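Local coordinates for GTP cyclohydrolase 1 type 2 homolog (Staphylococcus aureus subsp. aureus, PDB 3LNL), which is of unknown function but belongs to the NIF3 family, holds a dinuclear zinc centre and assembles into a hollow, toroid-shaped homohexamer, at residues E255-D260 with Q278-I283; G42-L47 with L51-E56; A259-K264 with N324-N329. The protein carries 2 engineered substitutions. All blocks are in the same frame, centred on the assembly; numbering follows the deposited sequence. Where two conformers were deposited one is given.

How the interactions relate
Along the chain, interaction 2 comes first, in the N-terminal NIF3 domain, where a strand and the helix after it begin a beta-alpha-beta unit. Interactions 1 and 3 lie much later, in the C-terminal NIF3 domain, and start from the same helix, 254-264. Their centres are about 9 Å apart, and Phe257 of interaction 1 packs on Ile326 of interaction 3, so the two contacts form one continuous helix-on-sheet interface. The centre of interaction 2 is about 34 Å from that of interaction 1 and about 27 Å from that of interaction 3. The zinc centre draws ligands from both NIF3 domains, among them His68 and Glu333.

Interaction 1 of 3, residues E255-D260 with Q278-I283; sequences EDFAAD and QKIKRI
Two torsions bring Phe257 and Ile283 together: CG of the phenylalanine stands anti to its own backbone N (chi1 -176°), carrying the ring off the helix, while Ile283 sets CG1 beside its backbone N and CG2 beside its carbonyl carbon (chi1 -60°), so that both branches meet the ring. The setting is the alpha/beta layering of the C-terminal NIF3 domain, in which helix 254-264 rests on the sheet containing strand 279-285. The two side chains approach from opposite directions. Ile283 bears on the far end of the ring, with CD1 3.6 Å from Phe257 CZ and CG2 3.9 Å from Phe257 CE2, and its approach is oblique to the ring plane. A long aromatic side chain suits the helix position because the CA atoms of Phe257 and Ile283 are 9.9 Å apart, and branched isoleucines give the strand a broad apolar surface. In a regular strand, residues three apart would face opposite sides of the sheet. Here the backbone of Lys281 departs from the extended form (psi -50°), allowing Ile280 and Ile283 both to direct their CB atoms at the helix. Around this departure Asp303 OD2 accepts hydrogen bonds from Lys281 N and Arg282 N, one carboxylate oxygen serving two successive amides. Val248 of strand 240-253 touches both Phe257 and Ile283, while Val304 of strand 304-307 lies against both isoleucines. Ile280 gives looser support: its CG2 is 4.3 Å from Phe257 CD2, at the root of the ring.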
ATOM      1  N   GLU B 255       6.373  36.191 -24.320  1.00 12.42           N
ATOM      2  CA  GLU B 255       7.704  36.078 -24.893  1.00 14.34           C
ATOM      3  C   GLU B 255       8.636  37.163 -24.386  1.00 13.61           C
ATOM      4  O   GLU B 255       9.803  36.894 -24.127  1.00 13.29           O
ATOM      5  CB  GLU B 255       7.673  36.088 -26.411  1.00 15.86           C
ATOM      6  CG  GLU B 255       7.394  37.382 -27.019  1.00 19.80           C
ATOM      7  CD  GLU B 255       7.344  37.294 -28.547  1.00 26.99           C
ATOM      8  OE1 GLU B 255       6.809  38.261 -29.145  1.00 29.27           O
ATOM      9  OE2 GLU B 255       7.824  36.259 -29.110  1.00 25.58           O
ATOM     10  N   ASP B 256       8.107  38.348 -24.149  1.00 12.92           N
ATOM     11  CA  ASP B 256       8.921  39.441 -23.631  1.00 13.59           C
ATOM     12  C   ASP B 256       9.326  39.176 -22.188  1.00 13.22           C
ATOM     13  O   ASP B 256      10.455  39.470 -21.802  1.00 12.11           O
ATOM     14  CB  ASP B 256       8.182  40.774 -23.741  1.00 13.66           C
ATOM     15  CG  ASP B 256       8.124  41.292 -25.182  1.00 16.03           C
ATOM     16  OD1 ASP B 256       8.717  40.695 -26.105  1.00 18.64           O
ATOM     17  OD2 ASP B 256       7.491  42.310 -25.376  1.00 16.71           O
ATOM     18  N   PHE B 257       8.392  38.637 -21.399  1.00 12.45           N
ATOM     19  CA  PHE B 257       8.690  38.237 -20.037  1.00 12.62           C
ATOM     20  C   PHE B 257       9.745  37.134 -20.000  1.00 13.02           C
ATOM     21  O   PHE B 257      10.726  37.243 -19.249  1.00 12.41           O
ATOM     22  CB  PHE B 257       7.437  37.804 -19.276  1.00 12.64           C
ATOM     23  CG  PHE B 257       7.702  37.486 -17.846  1.00 10.46           C
ATOM     24  CD1 PHE B 257       8.315  38.418 -17.021  1.00 10.65           C
ATOM     25  CD2 PHE B 257       7.377  36.240 -17.326  1.00 12.50           C
ATOM     26  CE1 PHE B 257       8.617  38.117 -15.704  1.00 10.37           C
ATOM     27  CE2 PHE B 257       7.630  35.955 -16.005  1.00 11.31           C
ATOM     28  CZ  PHE B 257       8.242  36.911 -15.193  1.00 11.43           C
ATOM     29  N   ALA B 258       9.567  36.104 -20.821  1.00 11.85           N
ATOM     30  CA  ALA B 258      10.576  35.059 -20.934  1.00 12.80           C
ATOM     31  C   ALA B 258      11.980  35.613 -21.265  1.00 12.92           C
ATOM     32  O   ALA B 258      12.972  35.213 -20.637  1.00 11.81           O
ATOM     33  CB  ALA B 258      10.157  33.976 -21.965  1.00 12.34           C
ATOM     34  N   ALA B 259      12.055  36.538 -22.213  1.00 12.58           N
ATOM     35  CA  ALA B 259      13.355  37.128 -22.609  1.00 13.53           C
ATOM     36  C   ALA B 259      13.961  37.930 -21.509  1.00 14.01           C
ATOM     37  O   ALA B 259      15.187  37.927 -21.294  1.00 14.31           O
ATOM     38  CB  ALA B 259      13.187  38.005 -23.849  1.00 12.52           C
ATOM     39  N   ASP B 260      13.110  38.690 -20.829  1.00 14.69           N
ATOM     40  CA  ASP B 260      13.574  39.525 -19.711  1.00 14.31           C
ATOM     41  C   ASP B 260      14.197  38.705 -18.590  1.00 13.18           C
ATOM     42  O   ASP B 260      15.247  39.057 -18.054  1.00 12.77           O
ATOM     43  CB  ASP B 260      12.400  40.342 -19.155  1.00 14.82           C
ATOM     44  CG  ASP B 260      12.838  41.397 -18.244  1.00 16.89           C
ATOM     45  OD1 ASP B 260      13.540  42.316 -18.709  1.00 19.25           O
ATOM     46  OD2 ASP B 260      12.503  41.329 -17.058  1.00 21.99           O
ATOM     47  N   GLN B 278       0.714  36.444 -25.522  1.00 12.97           N
ATOM     48  CA  GLN B 278      -0.190  36.387 -24.379  1.00 12.89           C
ATOM     49  C   GLN B 278       0.202  37.453 -23.352  1.00 12.74           C
ATOM     50  O   GLN B 278       1.380  37.613 -23.022  1.00 12.38           O
ATOM     51  CB  GLN B 278      -0.068  34.969 -23.782  1.00 13.92           C
ATOM     52  CG  GLN B 278      -0.991  34.622 -22.614  1.00 17.52           C
ATOM     53  CD  GLN B 278      -2.404  34.333 -23.043  1.00 18.57           C
ATOM     54  OE1 GLN B 278      -2.631  33.816 -24.129  1.00 22.46           O
ATOM     55  NE2 GLN B 278      -3.366  34.678 -22.190  1.00 22.20           N
ATOM     56  N   LYS B 279      -0.764  38.204 -22.856  1.00 13.03           N
ATOM     57  CA  LYS B 279      -0.482  39.220 -21.871  1.00 14.62           C
ATOM     58  C   LYS B 279      -0.335  38.598 -20.477  1.00 15.51           C
ATOM     59  O   LYS B 279      -1.200  37.849 -20.062  1.00 17.79           O
ATOM     60  CB  LYS B 279      -1.592  40.201 -21.802  1.00 14.20           C
ATOM     61  CG  LYS B 279      -1.955  40.781 -23.143  1.00 17.92           C
ATOM     62  CD  LYS B 279      -1.029  41.833 -23.539  1.00 19.87           C
ATOM     63  CE  LYS B 279      -1.729  42.866 -24.446  1.00 20.95           C
ATOM     64  NZ  LYS B 279      -0.649  43.332 -25.346  1.00 18.54           N
ATOM     65  N   ILE B 280       0.711  38.988 -19.775  1.00 14.72           N
ATOM     66  CA  ILE B 280       1.151  38.399 -18.533  1.00 15.43           C
ATOM     67  C   ILE B 280       1.154  39.530 -17.514  1.00 14.40           C
ATOM     68  O   ILE B 280       1.748  40.553 -17.764  1.00 14.24           O
ATOM     69  CB  ILE B 280       2.644  37.899 -18.697  1.00 15.06           C
ATOM     70  CG1 ILE B 280       2.718  36.611 -19.517  1.00 20.08           C
ATOM     71  CG2 ILE B 280       3.325  37.602 -17.406  1.00 18.45           C
ATOM     72  CD1 ILE B 280       1.461  35.732 -19.444  1.00 15.53           C
ATOM     73  N   LYS B 281       0.535  39.338 -16.358  1.00 15.09           N
ATOM     74  CA  LYS B 281       0.726  40.263 -15.243  1.00 15.80           C
ATOM     75  C   LYS B 281       1.156  39.567 -13.951  1.00 15.62           C
ATOM     76  O   LYS B 281       2.091  40.042 -13.270  1.00 15.74           O
ATOM     77  CB  LYS B 281      -0.564  41.022 -14.999  1.00 16.22           C
ATOM     78  CG  LYS B 281      -0.532  41.858 -13.770  1.00 21.56           C
ATOM     79  CD  LYS B 281       0.369  43.082 -13.953  1.00 25.51           C
ATOM     80  CE  LYS B 281       0.267  43.975 -12.760  1.00 25.43           C
ATOM     81  NZ  LYS B 281       1.288  45.001 -12.904  1.00 26.85           N
ATOM     82  N   ARG B 282       0.427  38.518 -13.581  1.00 14.59           N
ATOM     83  CA  ARG B 282       0.694  37.765 -12.380  1.00 15.05           C
ATOM     84  C   ARG B 282       1.458  36.474 -12.698  1.00 14.37           C
ATOM     85  O   ARG B 282       1.088  35.721 -13.586  1.00 15.19           O
ATOM     86  CB  ARG B 282      -0.609  37.458 -11.631  1.00 15.46           C
ATOM     87  CG  ARG B 282      -1.455  38.679 -11.419  1.00 19.43           C
ATOM     88  CD  ARG B 282      -2.760  38.383 -10.687  1.00 23.61           C
ATOM     89  NE  ARG B 282      -2.437  37.935  -9.342  1.00 27.68           N
ATOM     90  CZ  ARG B 282      -3.301  37.369  -8.514  1.00 32.18           C
ATOM     91  NH1 ARG B 282      -4.563  37.165  -8.892  1.00 33.20           N
ATOM     92  NH2 ARG B 282      -2.897  37.014  -7.296  1.00 33.37           N
ATOM     93  N   ILE B 283       2.497  36.224 -11.911  1.00 12.70           N
ATOM     94  CA  ILE B 283       3.482  35.202 -12.129  1.00 11.67           C
ATOM     95  C   ILE B 283       3.569  34.303 -10.893  1.00 12.33           C
ATOM     96  O   ILE B 283       3.746  34.778  -9.795  1.00 11.25           O
ATOM     97  CB  ILE B 283       4.824  35.903 -12.388  1.00 11.43           C
ATOM     98  CG1 ILE B 283       4.667  36.812 -13.675  1.00 14.49           C
ATOM     99  CG2 ILE B 283       5.950  34.875 -12.625  1.00 10.89           C
ATOM    100  CD1 ILE B 283       5.287  38.082 -13.526  1.00 17.75           C
TER

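Interaction 2 of 3, residues G42-L47 with L51-E56; sequences GVLTAL and LEVVNE
Leu44 and Glu56 cross at about a right angle, the leucine's forked end lying against the extended stem and carboxylate of the glutamate. Leu44 places CG anti to its backbone N (chi1 -169°), and its CD2 methyl reaches 3.7 Å from Glu56 OE2, while CD1 lies 4.1 Å from Glu56 CD. Leu44 CD2 also packs on the helix backbone, 3.6 Å from Val53 O, and on Val53 CG1. That valine methyl is shared: Ala46 CB meets Val53 CG1 at 3.9 Å. The small alanine lets the backbones approach, with the CA atoms of Ala46 and Val53 7.4 Å apart, and the valine's CG1 touches both strand side chains. Strand 43-46 and helix 51-60 open a beta-alpha-beta unit that is completed by strand 64-67; the two short segments run nearly antiparallel, at 162°, as expected of a helix returning across its sheet. Val53 also touches Ile65 of the third element, and the side chain of His68, a zinc ligand just beyond it, is about 7 Å from that of Ala46. Although buried, the Glu56 carboxylate has polar partners at both oxygens: OE2 hydrogen-bonds with Ser360 OG, and OE1 accepts from Thr361 N, which should restrict its rotation against Leu44.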
ATOM      1  N   GLY B  42      34.587  29.644   8.509  1.00 12.81           N
ATOM      2  CA  GLY B  42      34.082  30.423   7.411  1.00 12.80           C
ATOM      3  C   GLY B  42      32.975  29.627   6.766  1.00 13.02           C
ATOM      4  O   GLY B  42      32.958  28.396   6.900  1.00 12.97           O
ATOM      5  N   VAL B  43      32.070  30.318   6.056  1.00 12.99           N
ATOM      6  CA  VAL B  43      30.922  29.683   5.404  1.00 12.29           C
ATOM      7  C   VAL B  43      30.854  29.987   3.873  1.00 13.16           C
ATOM      8  O   VAL B  43      30.877  31.144   3.459  1.00 13.05           O
ATOM      9  CB  VAL B  43      29.562  30.105   6.096  1.00 12.98           C
ATOM     10  CG1 VAL B  43      28.296  29.447   5.393  1.00 12.79           C
ATOM     11  CG2 VAL B  43      29.597  29.799   7.647  1.00 10.96           C
ATOM     12  N   LEU B  44      30.757  28.913   3.084  1.00 12.45           N
ATOM     13  CA  LEU B  44      30.584  28.939   1.664  1.00 12.08           C
ATOM     14  C   LEU B  44      29.225  28.426   1.333  1.00 12.26           C
ATOM     15  O   LEU B  44      28.899  27.270   1.677  1.00 12.31           O
ATOM     16  CB  LEU B  44      31.633  28.052   0.986  1.00 11.79           C
ATOM     17  CG  LEU B  44      31.788  28.132  -0.526  1.00 12.83           C
ATOM     18  CD1 LEU B  44      32.263  29.557  -0.957  1.00 14.62           C
ATOM     19  CD2 LEU B  44      32.777  27.010  -0.950  1.00 11.44           C
ATOM     20  N   THR B  45      28.425  29.254   0.661  1.00 11.84           N
ATOM     21  CA  THR B  45      27.109  28.812   0.154  1.00 12.10           C
ATOM     22  C   THR B  45      27.168  28.217  -1.270  1.00 12.82           C
ATOM     23  O   THR B  45      28.000  28.615  -2.087  1.00 12.03           O
ATOM     24  CB  THR B  45      26.061  29.947   0.199  1.00 12.30           C
ATOM     25  OG1 THR B  45      26.383  30.958  -0.790  1.00 11.66           O
ATOM     26  CG2 THR B  45      25.984  30.559   1.625  1.00 11.58           C
ATOM     27  N   ALA B  46      26.295  27.229  -1.527  1.00 13.11           N
ATOM     28  CA  ALA B  46      26.360  26.453  -2.740  1.00 13.97           C
ATOM     29  C   ALA B  46      24.941  25.970  -3.099  1.00 13.94           C
ATOM     30  O   ALA B  46      24.095  25.863  -2.200  1.00 13.53           O
ATOM     31  CB  ALA B  46      27.297  25.267  -2.533  1.00 13.60           C
ATOM     32  N   LEU B  47      24.697  25.683  -4.386  1.00 11.72           N
ATOM     33  CA  LEU B  47      23.469  25.007  -4.765  1.00 12.00           C
ATOM     34  C   LEU B  47      23.661  23.500  -4.568  1.00 11.19           C
ATOM     35  O   LEU B  47      22.906  22.842  -3.811  1.00 12.49           O
ATOM     36  CB  LEU B  47      23.082  25.343  -6.227  1.00 11.89           C
ATOM     37  CG  LEU B  47      21.955  24.576  -6.891  1.00 12.71           C
ATOM     38  CD1 LEU B  47      20.656  24.772  -6.054  1.00 14.44           C
ATOM     39  CD2 LEU B  47      21.740  25.001  -8.375  1.00  8.39           C
ATOM     40  N   LEU B  51      32.558  18.405  -6.145  1.00 12.30           N
ATOM     41  CA  LEU B  51      33.977  18.319  -5.710  1.00 13.12           C
ATOM     42  C   LEU B  51      34.668  19.673  -5.807  1.00 13.07           C
ATOM     43  O   LEU B  51      35.489  20.050  -4.935  1.00 12.83           O
ATOM     44  CB  LEU B  51      34.758  17.290  -6.516  1.00 14.33           C
ATOM     45  CG  LEU B  51      36.187  16.868  -6.063  1.00 17.39           C
ATOM     46  CD1 LEU B  51      36.141  16.174  -4.755  1.00 15.03           C
ATOM     47  CD2 LEU B  51      36.810  15.940  -7.127  1.00 21.60           C
ATOM     48  N   GLU B  52      34.375  20.422  -6.875  0.60 13.97           N
ATOM     49  CA  GLU B  52      34.990  21.756  -7.051  0.60 13.06           C
ATOM     50  C   GLU B  52      34.599  22.685  -5.903  0.60 12.52           C
ATOM     51  O   GLU B  52      35.420  23.467  -5.434  0.60 12.44           O
ATOM     52  CB  GLU B  52      34.650  22.382  -8.420  0.60 14.18           C
ATOM     53  CG  GLU B  52      35.354  21.676  -9.622  0.60 16.21           C
ATOM     54  CD  GLU B  52      34.971  22.220 -11.020  0.60 22.18           C
ATOM     55  OE1 GLU B  52      33.917  22.894 -11.203  0.60 23.05           O
ATOM     56  OE2 GLU B  52      35.746  21.943 -11.973  0.60 26.94           O
ATOM     57  N   VAL B  53      33.366  22.565  -5.403  1.00 12.14           N
ATOM     58  CA  VAL B  53      32.937  23.405  -4.286  1.00 11.66           C
ATOM     59  C   VAL B  53      33.747  23.065  -3.008  1.00 12.41           C
ATOM     60  O   VAL B  53      34.173  23.964  -2.270  1.00 12.24           O
ATOM     61  CB  VAL B  53      31.428  23.306  -4.050  1.00 12.03           C
ATOM     62  CG1 VAL B  53      31.010  24.007  -2.690  1.00 12.40           C
ATOM     63  CG2 VAL B  53      30.703  23.927  -5.245  1.00 11.51           C
ATOM     64  N   VAL B  54      33.982  21.787  -2.783  1.00 11.89           N
ATOM     65  CA  VAL B  54      34.753  21.353  -1.645  1.00 12.59           C
ATOM     66  C   VAL B  54      36.197  21.894  -1.762  1.00 13.74           C
ATOM     67  O   VAL B  54      36.727  22.415  -0.784  1.00 13.35           O
ATOM     68  CB  VAL B  54      34.729  19.809  -1.475  1.00 13.08           C
ATOM     69  CG1 VAL B  54      35.532  19.395  -0.240  1.00 10.57           C
ATOM     70  CG2 VAL B  54      33.288  19.312  -1.400  1.00  8.46           C
ATOM     71  N   ASN B  55      36.766  21.846  -2.972  1.00 14.48           N
ATOM     72  CA  ASN B  55      38.122  22.331  -3.218  1.00 15.27           C
ATOM     73  C   ASN B  55      38.183  23.801  -2.986  1.00 14.18           C
ATOM     74  O   ASN B  55      39.177  24.308  -2.482  1.00 14.40           O
ATOM     75  CB  ASN B  55      38.575  22.009  -4.641  1.00 15.70           C
ATOM     76  CG  ASN B  55      38.870  20.519  -4.842  1.00 19.80           C
ATOM     77  OD1 ASN B  55      39.197  19.824  -3.895  1.00 23.87           O
ATOM     78  ND2 ASN B  55      38.849  20.068  -6.086  1.00 21.86           N
ATOM     79  N   GLU B  56      37.129  24.503  -3.389  1.00 13.68           N
ATOM     80  CA  GLU B  56      37.036  25.954  -3.172  1.00 13.61           C
ATOM     81  C   GLU B  56      36.982  26.306  -1.650  1.00 12.81           C
ATOM     82  O   GLU B  56      37.654  27.229  -1.193  1.00 12.92           O
ATOM     83  CB  GLU B  56      35.808  26.505  -3.933  1.00 14.03           C
ATOM     84  CG  GLU B  56      35.474  28.017  -3.750  1.00 16.07           C
ATOM     85  CD  GLU B  56      34.131  28.372  -4.378  1.00 16.37           C
ATOM     86  OE1 GLU B  56      33.958  29.535  -4.668  1.00 19.05           O
ATOM     87  OE2 GLU B  56      33.224  27.499  -4.590  1.00 16.47           O
TER

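Interaction 3 of 3, residues A259-K264 with N324-N329; sequences ADIKSK and NLIDIN
Ile261 lays the end of its longer branch over the short branch of Ile328, CD1 standing 3.7 Å from Ile328 CG2. The two side chains cross at about a right angle, and Ile261 CG1 also lies 4.1 Å from Ile328 CG2. With chi1 at 72°, Ile261 holds CG1 between backbone N and carbonyl carbon, turning CG1 and CD1 toward that methyl. Ile326 joins more distantly, its CD1 4.2 Å from Ile261 CD1. Branched apolar chains suit this buried contact of methyl and methylene groups. At the end of strand 325-327 an Asx turn follows: Asn329 N donates to Asp327 OD1 at 2.8 Å, bent to 142° and on the anti side, 26° out of the carboxylate plane. Asp327 OD2 is engaged by Arg271 NE in a salt bridge. On the helix, Lys264 NZ bridges to the syn lone pair of Asp260 OD2 at 2.7 Å, and also hydrogen-bonds to Met120 O. Beyond the turn lie the zinc ligands His330 and Glu333. The last turns of helix 254-264 thus rest beside strand 325-327, with strand 304-307 against Ile326 and Ile328, while Ile370 of the second subunit packs on Ala259 and salt-bridges through OXT to Lys262 NZ.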
ATOM      1  N   ALA B 259      12.055  36.538 -22.213  1.00 12.58           N
ATOM      2  CA  ALA B 259      13.355  37.128 -22.609  1.00 13.53           C
ATOM      3  C   ALA B 259      13.961  37.930 -21.509  1.00 14.01           C
ATOM      4  O   ALA B 259      15.187  37.927 -21.294  1.00 14.31           O
ATOM      5  CB  ALA B 259      13.187  38.005 -23.849  1.00 12.52           C
ATOM      6  N   ASP B 260      13.110  38.690 -20.829  1.00 14.69           N
ATOM      7  CA  ASP B 260      13.574  39.525 -19.711  1.00 14.31           C
ATOM      8  C   ASP B 260      14.197  38.705 -18.590  1.00 13.18           C
ATOM      9  O   ASP B 260      15.247  39.057 -18.054  1.00 12.77           O
ATOM     10  CB  ASP B 260      12.400  40.342 -19.155  1.00 14.82           C
ATOM     11  CG  ASP B 260      12.838  41.397 -18.244  1.00 16.89           C
ATOM     12  OD1 ASP B 260      13.540  42.316 -18.709  1.00 19.25           O
ATOM     13  OD2 ASP B 260      12.503  41.329 -17.058  1.00 21.99           O
ATOM     14  N   ILE B 261      13.553  37.610 -18.216  1.00 12.39           N
ATOM     15  CA  ILE B 261      14.042  36.847 -17.096  1.00 12.72           C
ATOM     16  C   ILE B 261      15.268  35.983 -17.519  1.00 12.38           C
ATOM     17  O   ILE B 261      16.148  35.733 -16.711  1.00 10.81           O
ATOM     18  CB  ILE B 261      12.908  36.081 -16.298  1.00 13.10           C
ATOM     19  CG1 ILE B 261      12.336  34.883 -17.048  1.00 12.84           C
ATOM     20  CG2 ILE B 261      11.801  37.095 -15.785  1.00 13.49           C
ATOM     21  CD1 ILE B 261      11.197  34.195 -16.298  1.00 13.01           C
ATOM     22  N   LYS B 262      15.336  35.596 -18.800  1.00 11.32           N
ATOM     23  CA  LYS B 262      16.514  34.938 -19.358  1.00 11.57           C
ATOM     24  C   LYS B 262      17.729  35.826 -19.157  1.00 12.52           C
ATOM     25  O   LYS B 262      18.770  35.341 -18.684  1.00 13.19           O
ATOM     26  CB  LYS B 262      16.336  34.637 -20.859  1.00 10.62           C
ATOM     27  CG  LYS B 262      17.598  34.024 -21.534  1.00  9.77           C
ATOM     28  CD  LYS B 262      17.448  33.806 -23.034  1.00 11.61           C
ATOM     29  CE  LYS B 262      18.695  33.143 -23.617  1.00 12.69           C
ATOM     30  NZ  LYS B 262      18.657  32.983 -25.076  1.00 14.44           N
ATOM     31  N   SER B 263      17.586  37.123 -19.493  1.00 11.71           N
ATOM     32  CA  SER B 263      18.640  38.086 -19.312  1.00 13.03           C
ATOM     33  C   SER B 263      18.987  38.344 -17.833  1.00 13.09           C
ATOM     34  O   SER B 263      20.159  38.293 -17.421  1.00 12.70           O
ATOM     35  CB  SER B 263      18.240  39.385 -20.062  1.00 12.77           C
ATOM     36  OG  SER B 263      19.162  40.377 -19.824  1.00 17.09           O
ATOM     37  N   LYS B 264      17.977  38.536 -17.007  1.00 13.75           N
ATOM     38  CA  LYS B 264      18.204  38.876 -15.603  1.00 14.25           C
ATOM     39  C   LYS B 264      18.883  37.741 -14.831  1.00 15.18           C
ATOM     40  O   LYS B 264      19.705  37.999 -13.962  1.00 13.55           O
ATOM     41  CB  LYS B 264      16.895  39.238 -14.901  1.00 14.32           C
ATOM     42  CG  LYS B 264      16.432  40.637 -15.244  1.00 15.95           C
ATOM     43  CD  LYS B 264      15.104  41.050 -14.623  1.00 17.68           C
ATOM     44  CE  LYS B 264      14.828  42.534 -15.014  1.00 20.17           C
ATOM     45  NZ  LYS B 264      13.370  42.782 -14.989  1.00 24.84           N
ATOM     46  N   ASN B 324      -0.046  28.648 -19.172  1.00 10.41           N
ATOM     47  CA  ASN B 324       1.190  29.142 -19.684  1.00 10.87           C
ATOM     48  C   ASN B 324       2.395  28.800 -18.779  1.00 10.61           C
ATOM     49  O   ASN B 324       2.314  28.923 -17.567  1.00 10.58           O
ATOM     50  CB  ASN B 324       1.112  30.650 -19.893  1.00 11.16           C
ATOM     51  CG  ASN B 324       0.005  31.042 -20.801  1.00 11.28           C
ATOM     52  OD1 ASN B 324      -0.146  30.461 -21.875  1.00 13.27           O
ATOM     53  ND2 ASN B 324      -0.787  32.013 -20.394  1.00  8.17           N
ATOM     54  N   LEU B 325       3.487  28.350 -19.384  1.00  9.87           N
ATOM     55  CA  LEU B 325       4.662  27.930 -18.616  1.00 11.47           C
ATOM     56  C   LEU B 325       5.909  28.617 -19.140  1.00 11.56           C
ATOM     57  O   LEU B 325       5.965  28.956 -20.317  1.00 10.74           O
ATOM     58  CB  LEU B 325       4.888  26.434 -18.731  1.00 11.56           C
ATOM     59  CG  LEU B 325       3.774  25.492 -18.337  1.00 12.14           C
ATOM     60  CD1 LEU B 325       4.199  24.039 -18.749  1.00 10.39           C
ATOM     61  CD2 LEU B 325       3.412  25.584 -16.875  1.00 13.61           C
ATOM     62  N   ILE B 326       6.860  28.842 -18.240  1.00 11.63           N
ATOM     63  CA  ILE B 326       8.242  29.134 -18.589  1.00 11.32           C
ATOM     64  C   ILE B 326       9.162  28.184 -17.814  1.00 12.28           C
ATOM     65  O   ILE B 326       9.119  28.081 -16.582  1.00 12.61           O
ATOM     66  CB  ILE B 326       8.688  30.621 -18.333  1.00 11.74           C
ATOM     67  CG1 ILE B 326       7.767  31.605 -19.043  1.00  9.29           C
ATOM     68  CG2 ILE B 326      10.132  30.817 -18.822  1.00  9.34           C
ATOM     69  CD1 ILE B 326       7.887  33.041 -18.645  1.00  8.42           C
ATOM     70  N   ASP B 327      10.017  27.497 -18.565  1.00 12.83           N
ATOM     71  CA  ASP B 327      11.130  26.735 -18.031  1.00 12.59           C
ATOM     72  C   ASP B 327      12.358  27.613 -17.965  1.00 12.49           C
ATOM     73  O   ASP B 327      13.004  27.873 -18.973  1.00 14.13           O
ATOM     74  CB  ASP B 327      11.381  25.511 -18.907  1.00 12.52           C
ATOM     75  CG  ASP B 327      12.296  24.466 -18.269  1.00 14.39           C
ATOM     76  OD1 ASP B 327      12.995  24.779 -17.280  1.00 14.87           O
ATOM     77  OD2 ASP B 327      12.309  23.321 -18.790  1.00 12.16           O
ATOM     78  N   ILE B 328      12.712  28.037 -16.753  1.00 11.86           N
ATOM     79  CA  ILE B 328      13.941  28.806 -16.536  1.00 11.70           C
ATOM     80  C   ILE B 328      15.142  27.899 -16.174  1.00 11.66           C
ATOM     81  O   ILE B 328      16.266  28.399 -15.895  1.00 12.54           O
ATOM     82  CB  ILE B 328      13.794  29.856 -15.448  1.00 11.70           C
ATOM     83  CG1 ILE B 328      13.313  29.246 -14.131  1.00 11.17           C
ATOM     84  CG2 ILE B 328      12.906  30.979 -15.939  1.00 12.01           C
ATOM     85  CD1 ILE B 328      13.429  30.246 -12.893  1.00 10.61           C
ATOM     86  N   ASN B 329      14.881  26.589 -16.200  1.00 11.12           N
ATOM     87  CA  ASN B 329      15.814  25.536 -15.803  1.00 11.02           C
ATOM     88  C   ASN B 329      15.893  25.404 -14.289  1.00 12.14           C
ATOM     89  O   ASN B 329      15.671  26.371 -13.532  1.00 14.33           O
ATOM     90  CB  ASN B 329      17.185  25.717 -16.477  1.00 12.39           C
ATOM     91  CG  ASN B 329      17.072  25.817 -18.010  1.00 13.12           C
ATOM     92  OD1 ASN B 329      16.320  25.055 -18.627  1.00 13.53           O
ATOM     93  ND2 ASN B 329      17.723  26.827 -18.598  1.00 11.24           N
TER